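Local coordinates for glycoside hydrolase family 16 protein (Akkermansia muciniphila, PDB 6T2N) that probably cleaves beta-galactosidic linkages inside mucin O-glycan chains, as an endo-acting O-glycanase of a human gut bacterium, at residues K141-F145 against F263-L269; G173-N177 against S205-A209; V193-F197 against V245-D249. One frame throughout, in Å; residues are numbered along the deposited sequence.

Contact 1 (K141-F145 against F263-L269); sequences KNFMF and FRTPFYL
With CG anti to its own carbonyl carbon (chi1 -53°), Phe143 swings its ring back beside the Phe267 carbonyl and on to Leu269, while Met144, with CG anti to the backbone N (chi1 -163°), carries its sulfur to Pro266. The setting is an antiparallel pairing within one sheet of the family 16 beta-sandwich, where the short, weakly bonded strand 142-143 lies along the start of strand 267-275. Phe143 and Phe267 form its hydrogen-bonded pair: Phe143 N gives to Phe267 O at 3.0 Å and Phe267 N returns a bond to Phe143 O at 2.9 Å. Pro266 has no N-H to offer, and it suits the position just ahead of the pair, where its CA adds a CH...O contact to Phe143 O at 3.3 Å. The Phe143 ring meets Phe267 O at its edge, near the ring plane, and its CE2 touches Leu269 CB at 3.8 Å. Trp56 and Phe301 make edge-to-face contacts with the same ring, an aromatic setting that suits a buried phenylalanine. Asn142 rests its CB against Pro266 CB at 3.7 Å. A methionine is flexible enough to follow the irregular chain at Thr265 and Pro266, and its CG also covers one face of the Phe145 ring. Its sulfur rests beside the proline ring, Met144 SD lying 3.8 Å from Pro266 CD.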
ATOM      1  N   LYS A 141     -11.406  -7.340  -0.981  1.00 73.48           N
ATOM      2  CA  LYS A 141     -10.680  -8.407  -0.243  1.00 75.70           C
ATOM      3  C   LYS A 141      -9.888  -7.867   0.961  1.00 72.69           C
ATOM      4  O   LYS A 141      -9.006  -6.970   0.791  1.00 69.71           O
ATOM      5  CB  LYS A 141      -9.683  -9.089  -1.175  1.00 80.52           C
ATOM      6  CG  LYS A 141      -8.993 -10.296  -0.565  1.00 84.47           C
ATOM      7  CD  LYS A 141      -9.853 -11.527  -0.668  1.00 88.45           C
ATOM      8  CE  LYS A 141      -9.166 -12.736  -0.093  1.00 91.70           C
ATOM      9  NZ  LYS A 141      -9.510 -12.860   1.341  1.00 94.16           N
ATOM     10  N   ASN A 142     -10.143  -8.459   2.129  1.00 72.90           N
ATOM     11  CA  ASN A 142      -9.329  -8.312   3.369  1.00 68.69           C
ATOM     12  C   ASN A 142      -8.390  -9.497   3.494  1.00 67.49           C
ATOM     13  O   ASN A 142      -8.788 -10.566   3.118  1.00 69.54           O
ATOM     14  CB  ASN A 142     -10.189  -8.316   4.613  1.00 66.39           C
ATOM     15  CG  ASN A 142     -11.186  -7.196   4.586  1.00 66.13           C
ATOM     16  OD1 ASN A 142     -12.160  -7.254   5.321  1.00 69.16           O
ATOM     17  ND2 ASN A 142     -10.953  -6.196   3.746  1.00 68.11           N
ATOM     18  N   PHE A 143      -7.184  -9.279   3.985  1.00 67.88           N
ATOM     19  CA  PHE A 143      -6.172 -10.342   4.185  1.00 72.27           C
ATOM     20  C   PHE A 143      -5.973 -10.499   5.681  1.00 71.05           C
ATOM     21  O   PHE A 143      -5.955  -9.441   6.345  1.00 71.23           O
ATOM     22  CB  PHE A 143      -4.868  -9.960   3.487  1.00 72.72           C
ATOM     23  CG  PHE A 143      -5.052  -9.609   2.038  1.00 71.26           C
ATOM     24  CD1 PHE A 143      -5.087 -10.603   1.074  1.00 74.55           C
ATOM     25  CD2 PHE A 143      -5.223  -8.292   1.646  1.00 68.58           C
ATOM     26  CE1 PHE A 143      -5.281 -10.282  -0.263  1.00 74.16           C
ATOM     27  CE2 PHE A 143      -5.428  -7.978   0.311  1.00 66.54           C
ATOM     28  CZ  PHE A 143      -5.465  -8.974  -0.635  1.00 69.32           C
ATOM     29  N   MET A 144      -5.875 -11.735   6.186  1.00 73.56           N
ATOM     30  CA  MET A 144      -5.499 -11.985   7.624  1.00 69.59           C
ATOM     31  C   MET A 144      -4.617 -13.215   7.785  1.00 61.97           C
ATOM     32  O   MET A 144      -5.111 -14.296   7.868  1.00 61.55           O
ATOM     33  CB  MET A 144      -6.701 -12.149   8.542  1.00 74.41           C
ATOM     34  CG  MET A 144      -6.309 -11.994   9.973  1.00 79.49           C
ATOM     35  SD  MET A 144      -7.748 -11.593  10.974  1.00 89.72           S
ATOM     36  CE  MET A 144      -7.292 -12.381  12.522  1.00 88.13           C
ATOM     37  N   PHE A 145      -3.335 -12.976   7.846  1.00 60.28           N
ATOM     38  CA  PHE A 145      -2.268 -13.995   7.894  1.00 64.98           C
ATOM     39  C   PHE A 145      -2.110 -14.518   6.455  1.00 65.87           C
ATOM     40  O   PHE A 145      -3.081 -14.997   5.727  1.00 64.32           O
ATOM     41  CB  PHE A 145      -2.494 -15.071   8.992  1.00 69.98           C
ATOM     42  CG  PHE A 145      -2.795 -14.537  10.379  1.00 67.56           C
ATOM     43  CD1 PHE A 145      -2.134 -13.417  10.865  1.00 64.08           C
ATOM     44  CD2 PHE A 145      -3.771 -15.115  11.161  1.00 68.91           C
ATOM     45  CE1 PHE A 145      -2.474 -12.866  12.079  1.00 64.63           C
ATOM     46  CE2 PHE A 145      -4.094 -14.577  12.392  1.00 70.73           C
ATOM     47  CZ  PHE A 145      -3.434 -13.461  12.852  1.00 69.48           C
ATOM     48  N   PHE A 263      -2.464  -5.772  14.649  1.00 62.66           N
ATOM     49  CA  PHE A 263      -1.854  -6.616  13.588  1.00 61.49           C
ATOM     50  C   PHE A 263      -2.429  -8.039  13.566  1.00 64.98           C
ATOM     51  O   PHE A 263      -1.921  -8.881  12.803  1.00 64.51           O
ATOM     52  CB  PHE A 263      -0.333  -6.594  13.742  1.00 60.40           C
ATOM     53  CG  PHE A 263       0.242  -5.253  13.376  1.00 61.67           C
ATOM     54  CD1 PHE A 263      -0.055  -4.687  12.133  1.00 59.65           C
ATOM     55  CD2 PHE A 263       1.081  -4.572  14.244  1.00 61.15           C
ATOM     56  CE1 PHE A 263       0.462  -3.468  11.765  1.00 54.90           C
ATOM     57  CE2 PHE A 263       1.591  -3.340  13.880  1.00 60.01           C
ATOM     58  CZ  PHE A 263       1.271  -2.794  12.642  1.00 58.79           C
ATOM     59  N   ARG A 264      -3.455  -8.315  14.375  1.00 69.34           N
ATOM     60  CA  ARG A 264      -4.213  -9.601  14.315  1.00 70.24           C
ATOM     61  C   ARG A 264      -5.655  -9.258  13.916  1.00 68.84           C
ATOM     62  O   ARG A 264      -6.591  -9.865  14.404  1.00 72.14           O
ATOM     63  CB  ARG A 264      -4.133 -10.361  15.652  1.00 73.09           C
ATOM     64  CG  ARG A 264      -2.723 -10.547  16.215  1.00 72.58           C
ATOM     65  CD  ARG A 264      -2.667 -11.357  17.528  1.00 72.90           C
ATOM     66  NE  ARG A 264      -1.324 -11.896  17.868  1.00 70.77           N
ATOM     67  CZ  ARG A 264      -0.702 -11.785  19.056  1.00 69.86           C
ATOM     68  NH1 ARG A 264      -1.305 -11.181  20.076  1.00 69.33           N
ATOM     69  NH2 ARG A 264       0.543 -12.254  19.212  1.00 68.30           N
ATOM     70  N   THR A 265      -5.822  -8.259  13.077  1.00 66.89           N
ATOM     71  CA  THR A 265      -7.117  -7.931  12.454  1.00 68.23           C
ATOM     72  C   THR A 265      -6.855  -7.983  10.967  1.00 67.18           C
ATOM     73  O   THR A 265      -5.694  -8.031  10.564  1.00 66.79           O
ATOM     74  CB  THR A 265      -7.667  -6.601  12.988  1.00 68.81           C
ATOM     75  OG1 THR A 265      -6.886  -5.457  12.608  1.00 62.80           O
ATOM     76  CG2 THR A 265      -7.756  -6.673  14.497  1.00 72.05           C
ATOM     77  N   PRO A 266      -7.910  -8.030  10.124  1.00 68.39           N
ATOM     78  CA  PRO A 266      -7.714  -7.985   8.674  1.00 65.02           C
ATOM     79  C   PRO A 266      -7.268  -6.598   8.187  1.00 60.77           C
ATOM     80  O   PRO A 266      -7.597  -5.523   8.770  1.00 55.64           O
ATOM     81  CB  PRO A 266      -9.073  -8.415   8.129  1.00 66.50           C
ATOM     82  CG  PRO A 266     -10.051  -8.003   9.197  1.00 68.69           C
ATOM     83  CD  PRO A 266      -9.322  -8.177  10.510  1.00 68.86           C
ATOM     84  N   PHE A 267      -6.486  -6.657   7.119  1.00 60.98           N
ATOM     85  CA  PHE A 267      -5.832  -5.487   6.471  1.00 62.00           C
ATOM     86  C   PHE A 267      -6.231  -5.410   4.988  1.00 60.51           C
ATOM     87  O   PHE A 267      -6.233  -6.475   4.320  1.00 62.03           O
ATOM     88  CB  PHE A 267      -4.323  -5.632   6.691  1.00 60.94           C
ATOM     89  CG  PHE A 267      -3.791  -4.920   7.899  1.00 57.97           C
ATOM     90  CD1 PHE A 267      -3.974  -5.443   9.149  1.00 63.10           C
ATOM     91  CD2 PHE A 267      -3.122  -3.726   7.775  1.00 57.94           C
ATOM     92  CE1 PHE A 267      -3.480  -4.789  10.268  1.00 66.39           C
ATOM     93  CE2 PHE A 267      -2.623  -3.068   8.880  1.00 61.23           C
ATOM     94  CZ  PHE A 267      -2.808  -3.602  10.134  1.00 65.07           C
ATOM     95  N   TYR A 268      -6.552  -4.225   4.456  1.00 61.54           N
ATOM     96  CA  TYR A 268      -6.845  -4.102   2.988  1.00 62.79           C
ATOM     97  C   TYR A 268      -5.668  -3.448   2.279  1.00 59.31           C
ATOM     98  O   TYR A 268      -4.821  -2.821   2.925  1.00 60.06           O
ATOM     99  CB  TYR A 268      -8.177  -3.434   2.666  1.00 62.14           C
ATOM    100  CG  TYR A 268      -8.251  -2.028   3.155  1.00 62.91           C
ATOM    101  CD1 TYR A 268      -7.718  -1.016   2.390  1.00 63.95           C
ATOM    102  CD2 TYR A 268      -8.798  -1.718   4.398  1.00 68.17           C
ATOM    103  CE1 TYR A 268      -7.765   0.298   2.822  1.00 68.97           C
ATOM    104  CE2 TYR A 268      -8.824  -0.410   4.869  1.00 67.59           C
ATOM    105  CZ  TYR A 268      -8.302   0.601   4.070  1.00 68.90           C
ATOM    106  OH  TYR A 268      -8.291   1.917   4.442  1.00 66.18           O
ATOM    107  N   LEU A 269      -5.572  -3.741   0.984  1.00 59.99           N
ATOM    108  CA  LEU A 269      -4.367  -3.458   0.165  1.00 58.39           C
ATOM    109  C   LEU A 269      -4.594  -2.239  -0.727  1.00 59.58           C
ATOM    110  O   LEU A 269      -5.711  -2.062  -1.267  1.00 60.62           O
ATOM    111  CB  LEU A 269      -3.996  -4.659  -0.694  1.00 56.08           C
ATOM    112  CG  LEU A 269      -2.827  -4.404  -1.649  1.00 56.41           C
ATOM    113  CD1 LEU A 269      -1.557  -4.007  -0.911  1.00 52.90           C
ATOM    114  CD2 LEU A 269      -2.557  -5.619  -2.549  1.00 59.94           C
TER

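Contact 2 (G173-N177 against S205-A209); sequences GWPVN and STRDA. Unlike the reference sequence in segment 205-209: Thr206 (reference Lys).
The indole of Trp174 carries Pro175 on one face, CB standing 3.6 Å above the ring plane over its centre, and meets the carboxylate of Asp208 obliquely, the two planes being 61° apart. The touching atoms are Trp174 CH2 and Asp208 OD2, at 3.8 Å. Asp208 extends with CG anti to the backbone N (chi1 -178°), which carries the carboxylate out beside the indole. The contact joins two irregular loops, and no hydrogen bond crosses between them. Pro175, preceded by a cis peptide bond, is its centre: a rigid, compact ring that presents CG to Asp208 CB at 4.0 Å and to Arg207 O at 3.9 Å, while its CB faces the indole. An alanine here, lacking CG and CD, would probably leave a gap against Asp208 and Arg207 and is likely to let the cis peptide revert to trans, disturbing the seat of the indole. Beside the proline, Val176 CG2 meets Thr206 CG2 at 3.9 Å, methyl against methyl. The second loop has its own brace, an ST turn in which Ser205 OG accepts from Arg207 N at 3.1 Å. The polar ends are tied to residues of the sheet: Trp174 NE1 bonds to Glu179 OE1, at the start of the Glu-x-Asp-x-x-Glu signature that marks the active site of family 16, and Asp208 OD2 to His198 ND1. Segment 173-177 lies in the loop between strands 160-168 and 179-181, and segment 205-209 in the loop between strands 192-198 and 211-216.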
ATOM      1  N   GLY A 173      -9.210   3.987  14.347  1.00 66.82           N
ATOM      2  CA  GLY A 173      -8.896   4.914  13.247  1.00 64.80           C
ATOM      3  C   GLY A 173      -7.411   5.186  13.253  1.00 64.66           C
ATOM      4  O   GLY A 173      -6.768   4.802  14.270  1.00 69.11           O
ATOM      5  N   TRP A 174      -6.876   5.813  12.189  1.00 58.73           N
ATOM      6  CA  TRP A 174      -5.412   5.888  11.971  1.00 52.51           C
ATOM      7  C   TRP A 174      -4.743   6.697  13.074  1.00 55.08           C
ATOM      8  O   TRP A 174      -5.259   7.728  13.461  1.00 60.29           O
ATOM      9  CB  TRP A 174      -5.147   6.501  10.629  1.00 47.29           C
ATOM     10  CG  TRP A 174      -3.743   6.317  10.152  1.00 45.75           C
ATOM     11  CD1 TRP A 174      -3.246   5.325   9.340  1.00 44.98           C
ATOM     12  CD2 TRP A 174      -2.641   7.190  10.442  1.00 41.55           C
ATOM     13  NE1 TRP A 174      -1.897   5.522   9.128  1.00 43.27           N
ATOM     14  CE2 TRP A 174      -1.510   6.656   9.792  1.00 40.20           C
ATOM     15  CE3 TRP A 174      -2.516   8.360  11.187  1.00 41.59           C
ATOM     16  CZ2 TRP A 174      -0.268   7.257   9.881  1.00 39.91           C
ATOM     17  CZ3 TRP A 174      -1.293   8.985  11.244  1.00 41.70           C
ATOM     18  CH2 TRP A 174      -0.186   8.435  10.588  1.00 41.90           C
ATOM     19  N   PRO A 175      -3.558   6.335  13.613  1.00 52.48           N
ATOM     20  CA  PRO A 175      -2.753   5.179  13.196  1.00 52.06           C
ATOM     21  C   PRO A 175      -2.947   3.891  14.012  1.00 55.11           C
ATOM     22  O   PRO A 175      -2.182   2.924  13.831  1.00 52.88           O
ATOM     23  CB  PRO A 175      -1.311   5.623  13.491  1.00 51.50           C
ATOM     24  CG  PRO A 175      -1.429   6.845  14.392  1.00 52.38           C
ATOM     25  CD  PRO A 175      -2.895   7.138  14.639  1.00 51.65           C
ATOM     26  N   VAL A 176      -3.946   3.913  14.898  1.00 54.84           N
ATOM     27  CA  VAL A 176      -4.141   2.869  15.918  1.00 56.56           C
ATOM     28  C   VAL A 176      -4.631   1.633  15.181  1.00 58.83           C
ATOM     29  O   VAL A 176      -4.367   0.559  15.665  1.00 69.22           O
ATOM     30  CB  VAL A 176      -5.086   3.370  17.020  1.00 60.24           C
ATOM     31  CG1 VAL A 176      -5.339   2.335  18.099  1.00 62.78           C
ATOM     32  CG2 VAL A 176      -4.579   4.648  17.666  1.00 61.58           C
ATOM     33  N   ASN A 177      -5.271   1.780  14.033  1.00 57.90           N
ATOM     34  CA  ASN A 177      -5.819   0.624  13.282  1.00 58.72           C
ATOM     35  C   ASN A 177      -4.628  -0.333  12.920  1.00 57.19           C
ATOM     36  O   ASN A 177      -4.847  -1.508  12.619  1.00 63.01           O
ATOM     37  CB  ASN A 177      -6.726   1.092  12.108  1.00 59.54           C
ATOM     38  CG  ASN A 177      -6.047   1.875  11.009  1.00 56.09           C
ATOM     39  OD1 ASN A 177      -5.407   2.900  11.258  1.00 58.38           O
ATOM     40  ND2 ASN A 177      -6.236   1.431   9.784  1.00 56.12           N
ATOM     41  N   SER A 205      -2.898   6.666  23.321  1.00 69.90           N
ATOM     42  CA  SER A 205      -2.218   7.628  22.411  1.00 65.70           C
ATOM     43  C   SER A 205      -2.482   7.269  20.959  1.00 61.52           C
ATOM     44  O   SER A 205      -2.363   6.097  20.627  1.00 62.97           O
ATOM     45  CB  SER A 205      -0.740   7.598  22.639  1.00 64.99           C
ATOM     46  OG  SER A 205      -0.056   8.337  21.650  1.00 60.33           O
ATOM     47  N   THR A 206      -2.735   8.261  20.115  1.00 62.27           N
ATOM     48  CA  THR A 206      -2.943   8.094  18.647  1.00 57.62           C
ATOM     49  C   THR A 206      -1.724   8.634  17.906  1.00 55.19           C
ATOM     50  O   THR A 206      -1.812   8.840  16.712  1.00 55.77           O
ATOM     51  CB  THR A 206      -4.223   8.820  18.247  1.00 57.50           C
ATOM     52  OG1 THR A 206      -4.051  10.198  18.609  1.00 57.64           O
ATOM     53  CG2 THR A 206      -5.436   8.203  18.906  1.00 58.45           C
ATOM     54  N   ARG A 207      -0.639   8.906  18.619  1.00 57.32           N
ATOM     55  CA  ARG A 207       0.687   9.196  18.020  1.00 58.79           C
ATOM     56  C   ARG A 207       1.166   7.918  17.335  1.00 56.34           C
ATOM     57  O   ARG A 207       0.672   6.847  17.690  1.00 56.78           O
ATOM     58  CB  ARG A 207       1.671   9.773  19.048  1.00 62.72           C
ATOM     59  CG  ARG A 207       2.692   8.792  19.610  1.00 64.60           C
ATOM     60  CD  ARG A 207       3.471   9.349  20.804  1.00 66.48           C
ATOM     61  NE  ARG A 207       4.281   8.287  21.399  1.00 68.06           N
ATOM     62  CZ  ARG A 207       5.325   7.721  20.802  1.00 66.38           C
ATOM     63  NH1 ARG A 207       5.717   8.124  19.606  1.00 66.50           N
ATOM     64  NH2 ARG A 207       5.987   6.755  21.399  1.00 66.14           N
ATOM     65  N   ASP A 208       1.997   8.090  16.306  1.00 57.68           N
ATOM     66  CA  ASP A 208       2.454   7.062  15.328  1.00 58.88           C
ATOM     67  C   ASP A 208       3.812   6.545  15.829  1.00 61.70           C
ATOM     68  O   ASP A 208       4.855   7.270  15.680  1.00 63.25           O
ATOM     69  CB  ASP A 208       2.445   7.658  13.915  1.00 55.94           C
ATOM     70  CG  ASP A 208       2.847   6.698  12.825  1.00 55.23           C
ATOM     71  OD1 ASP A 208       2.764   5.466  13.059  1.00 52.02           O
ATOM     72  OD2 ASP A 208       3.241   7.211  11.745  1.00 61.28           O
ATOM     73  N   ALA A 209       3.790   5.416  16.539  1.00 61.91           N
ATOM     74  CA  ALA A 209       5.019   4.780  17.060  1.00 66.71           C
ATOM     75  C   ALA A 209       5.445   3.822  15.971  1.00 64.22           C
ATOM     76  O   ALA A 209       5.184   2.633  16.094  1.00 74.43           O
ATOM     77  CB  ALA A 209       4.797   4.063  18.379  1.00 68.73           C
TER

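Contact 3 (V193-F197 against V245-D249); sequences VYSTF and VKSID
Phe197 and Ile248 make the central meeting, a CH-pi contact in which Ile248 CG2 sits over one face of the phenylalanine ring, 4.0 Å from its centroid and 16° off the normal. Here the two sheets of the beta-sandwich come together: segments 193-197 and 245-249, on strands 192-198 and 243-249, run nearly parallel, at 14°, with no hydrogen bond between them. Lys246 approaches the same ring at its edge, with its CG 3.8 Å from Phe197 CE2, and its CB lies 3.9 Å from Ser195 O. The aliphatic part of the lysine does the packing, and a bend at chi2 (72°) leads the ammonium end away. Next along, Val245 points its CG1 at Ser195, where a small side chain fits opposite the valine.

Further out, a classic beta bulge places Val245 and Lys246 both opposite Leu238 of strand 235-240, which fits with two consecutive side chains turning toward the facing strand. Leu238 and Ile236 also touch Phe197, and Ile180 reaches it from strand 179-181. The serine is held from its own side of the sandwich, Ser195 OG being hydrogen-bonded to Met182 O, between strands 179-181 and 183-184.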
ATOM      1  N   VAL A 193      14.474   1.472  -0.796  1.00 64.49           N
ATOM      2  CA  VAL A 193      13.176   0.868  -0.373  1.00 62.48           C
ATOM      3  C   VAL A 193      13.015   1.034   1.144  1.00 62.14           C
ATOM      4  O   VAL A 193      13.878   0.470   1.896  1.00 62.26           O
ATOM      5  CB  VAL A 193      13.114  -0.639  -0.701  1.00 64.61           C
ATOM      6  CG1 VAL A 193      11.797  -1.250  -0.270  1.00 63.73           C
ATOM      7  CG2 VAL A 193      13.358  -0.949  -2.168  1.00 68.77           C
ATOM      8  N   TYR A 194      11.929   1.711   1.553  1.00 56.77           N
ATOM      9  CA  TYR A 194      11.387   1.805   2.926  1.00 53.80           C
ATOM     10  C   TYR A 194      10.246   0.816   3.108  1.00 54.36           C
ATOM     11  O   TYR A 194       9.284   0.918   2.374  1.00 60.66           O
ATOM     12  CB  TYR A 194      10.801   3.193   3.165  1.00 54.81           C
ATOM     13  CG  TYR A 194      11.837   4.280   3.271  1.00 59.55           C
ATOM     14  CD1 TYR A 194      12.338   4.912   2.140  1.00 60.80           C
ATOM     15  CD2 TYR A 194      12.343   4.666   4.506  1.00 60.73           C
ATOM     16  CE1 TYR A 194      13.324   5.888   2.228  1.00 62.49           C
ATOM     17  CE2 TYR A 194      13.325   5.641   4.607  1.00 63.64           C
ATOM     18  CZ  TYR A 194      13.823   6.257   3.468  1.00 64.94           C
ATOM     19  OH  TYR A 194      14.788   7.225   3.575  1.00 67.96           O
ATOM     20  N   SER A 195      10.332  -0.080   4.086  1.00 56.88           N
ATOM     21  CA  SER A 195       9.199  -0.874   4.638  1.00 53.89           C
ATOM     22  C   SER A 195       9.051  -0.547   6.127  1.00 52.42           C
ATOM     23  O   SER A 195      10.088  -0.255   6.794  1.00 49.63           O
ATOM     24  CB  SER A 195       9.405  -2.315   4.413  1.00 55.98           C
ATOM     25  OG  SER A 195      10.158  -2.506   3.217  1.00 56.91           O
ATOM     26  N   THR A 196       7.803  -0.419   6.578  1.00 51.86           N
ATOM     27  CA  THR A 196       7.453   0.477   7.712  1.00 52.23           C
ATOM     28  C   THR A 196       6.104   0.020   8.266  1.00 51.68           C
ATOM     29  O   THR A 196       5.237  -0.334   7.478  1.00 49.60           O
ATOM     30  CB  THR A 196       7.598   1.962   7.315  1.00 52.85           C
ATOM     31  OG1 THR A 196       8.956   2.316   7.014  1.00 57.54           O
ATOM     32  CG2 THR A 196       7.235   2.928   8.416  1.00 53.55           C
ATOM     33  N   PHE A 197       6.024  -0.107   9.600  1.00 54.00           N
ATOM     34  CA  PHE A 197       4.794  -0.434  10.363  1.00 52.20           C
ATOM     35  C   PHE A 197       4.406   0.780  11.206  1.00 52.32           C
ATOM     36  O   PHE A 197       5.309   1.514  11.663  1.00 53.45           O
ATOM     37  CB  PHE A 197       5.055  -1.659  11.219  1.00 51.95           C
ATOM     38  CG  PHE A 197       5.419  -2.861  10.346  1.00 52.55           C
ATOM     39  CD1 PHE A 197       4.476  -3.687   9.884  1.00 50.96           C
ATOM     40  CD2 PHE A 197       6.781  -3.214  10.218  1.00 56.88           C
ATOM     41  CE1 PHE A 197       4.871  -4.873   9.315  1.00 52.41           C
ATOM     42  CE2 PHE A 197       7.172  -4.409   9.654  1.00 57.77           C
ATOM     43  CZ  PHE A 197       6.213  -5.240   9.211  1.00 54.79           C
ATOM     44  N   VAL A 245      13.680  -6.235   4.850  1.00 70.88           N
ATOM     45  CA  VAL A 245      13.668  -4.789   5.199  1.00 68.02           C
ATOM     46  C   VAL A 245      13.347  -4.614   6.696  1.00 66.23           C
ATOM     47  O   VAL A 245      14.132  -3.982   7.444  1.00 62.22           O
ATOM     48  CB  VAL A 245      12.680  -4.039   4.306  1.00 66.69           C
ATOM     49  CG1 VAL A 245      12.921  -2.545   4.407  1.00 68.68           C
ATOM     50  CG2 VAL A 245      12.809  -4.502   2.872  1.00 69.34           C
ATOM     51  N   LYS A 246      12.238  -5.182   7.139  1.00 64.83           N
ATOM     52  CA  LYS A 246      11.784  -4.981   8.524  1.00 63.98           C
ATOM     53  C   LYS A 246      10.939  -6.176   8.984  1.00 66.14           C
ATOM     54  O   LYS A 246      10.099  -6.666   8.264  1.00 64.62           O
ATOM     55  CB  LYS A 246      11.090  -3.632   8.561  1.00 60.26           C
ATOM     56  CG  LYS A 246      10.770  -3.135   9.936  1.00 62.58           C
ATOM     57  CD  LYS A 246      11.990  -2.695  10.697  1.00 66.67           C
ATOM     58  CE  LYS A 246      11.701  -2.640  12.184  1.00 69.55           C
ATOM     59  NZ  LYS A 246      12.600  -1.694  12.867  1.00 72.62           N
ATOM     60  N   SER A 247      11.273  -6.705  10.147  1.00 73.58           N
ATOM     61  CA  SER A 247      10.459  -7.672  10.918  1.00 72.61           C
ATOM     62  C   SER A 247       9.861  -6.900  12.089  1.00 68.47           C
ATOM     63  O   SER A 247      10.520  -5.970  12.549  1.00 69.39           O
ATOM     64  CB  SER A 247      11.306  -8.806  11.427  1.00 76.16           C
ATOM     65  OG  SER A 247      11.656  -8.586  12.803  1.00 81.43           O
ATOM     66  N   ILE A 248       8.702  -7.328  12.563  1.00 64.79           N
ATOM     67  CA  ILE A 248       8.090  -6.903  13.842  1.00 63.57           C
ATOM     68  C   ILE A 248       7.692  -8.168  14.620  1.00 66.15           C
ATOM     69  O   ILE A 248       7.253  -9.108  13.962  1.00 63.99           O
ATOM     70  CB  ILE A 248       6.925  -5.981  13.474  1.00 64.39           C
ATOM     71  CG1 ILE A 248       6.407  -5.262  14.715  1.00 71.69           C
ATOM     72  CG2 ILE A 248       5.810  -6.722  12.757  1.00 61.71           C
ATOM     73  CD1 ILE A 248       5.212  -4.390  14.414  1.00 72.73           C
ATOM     74  N   ASP A 249       7.948  -8.269  15.942  1.00 71.48           N
ATOM     75  CA  ASP A 249       7.400  -9.378  16.779  1.00 69.68           C
ATOM     76  C   ASP A 249       6.041  -8.874  17.287  1.00 70.20           C
ATOM     77  O   ASP A 249       6.005  -7.791  17.906  1.00 67.50           O
ATOM     78  CB  ASP A 249       8.426  -9.858  17.815  1.00 71.08           C
ATOM     79  CG  ASP A 249       7.899 -10.767  18.926  1.00 73.71           C
ATOM     80  OD1 ASP A 249       6.659 -11.103  18.881  1.00 71.99           O
ATOM     81  OD2 ASP A 249       8.727 -11.114  19.863  1.00 74.70           O
TER

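Overall arrangement
Contact 1 pairs strands of one sheet, contact 3 packs that sheet against the other, and contact 2 joins loops beyond the strand ends. The first and third lie deeper, about 12 and 13 Å from the chain centre to their own centres, against about 17 Å for the more exposed contact 2. Chemistry follows place: backbone hydrogen bonds cross only contact 1, aliphatic groups meet an aromatic ring in contact 3, and a proline wedge carries contact 2. Aromatic residues of 263-269 also touch segments of the other two contacts, with Phe263 CE2 3.8 Å from Ile248 CD1 and Phe267 CZ 3.8 Å from Asn177 O. Contacts 2 and 3 do not touch.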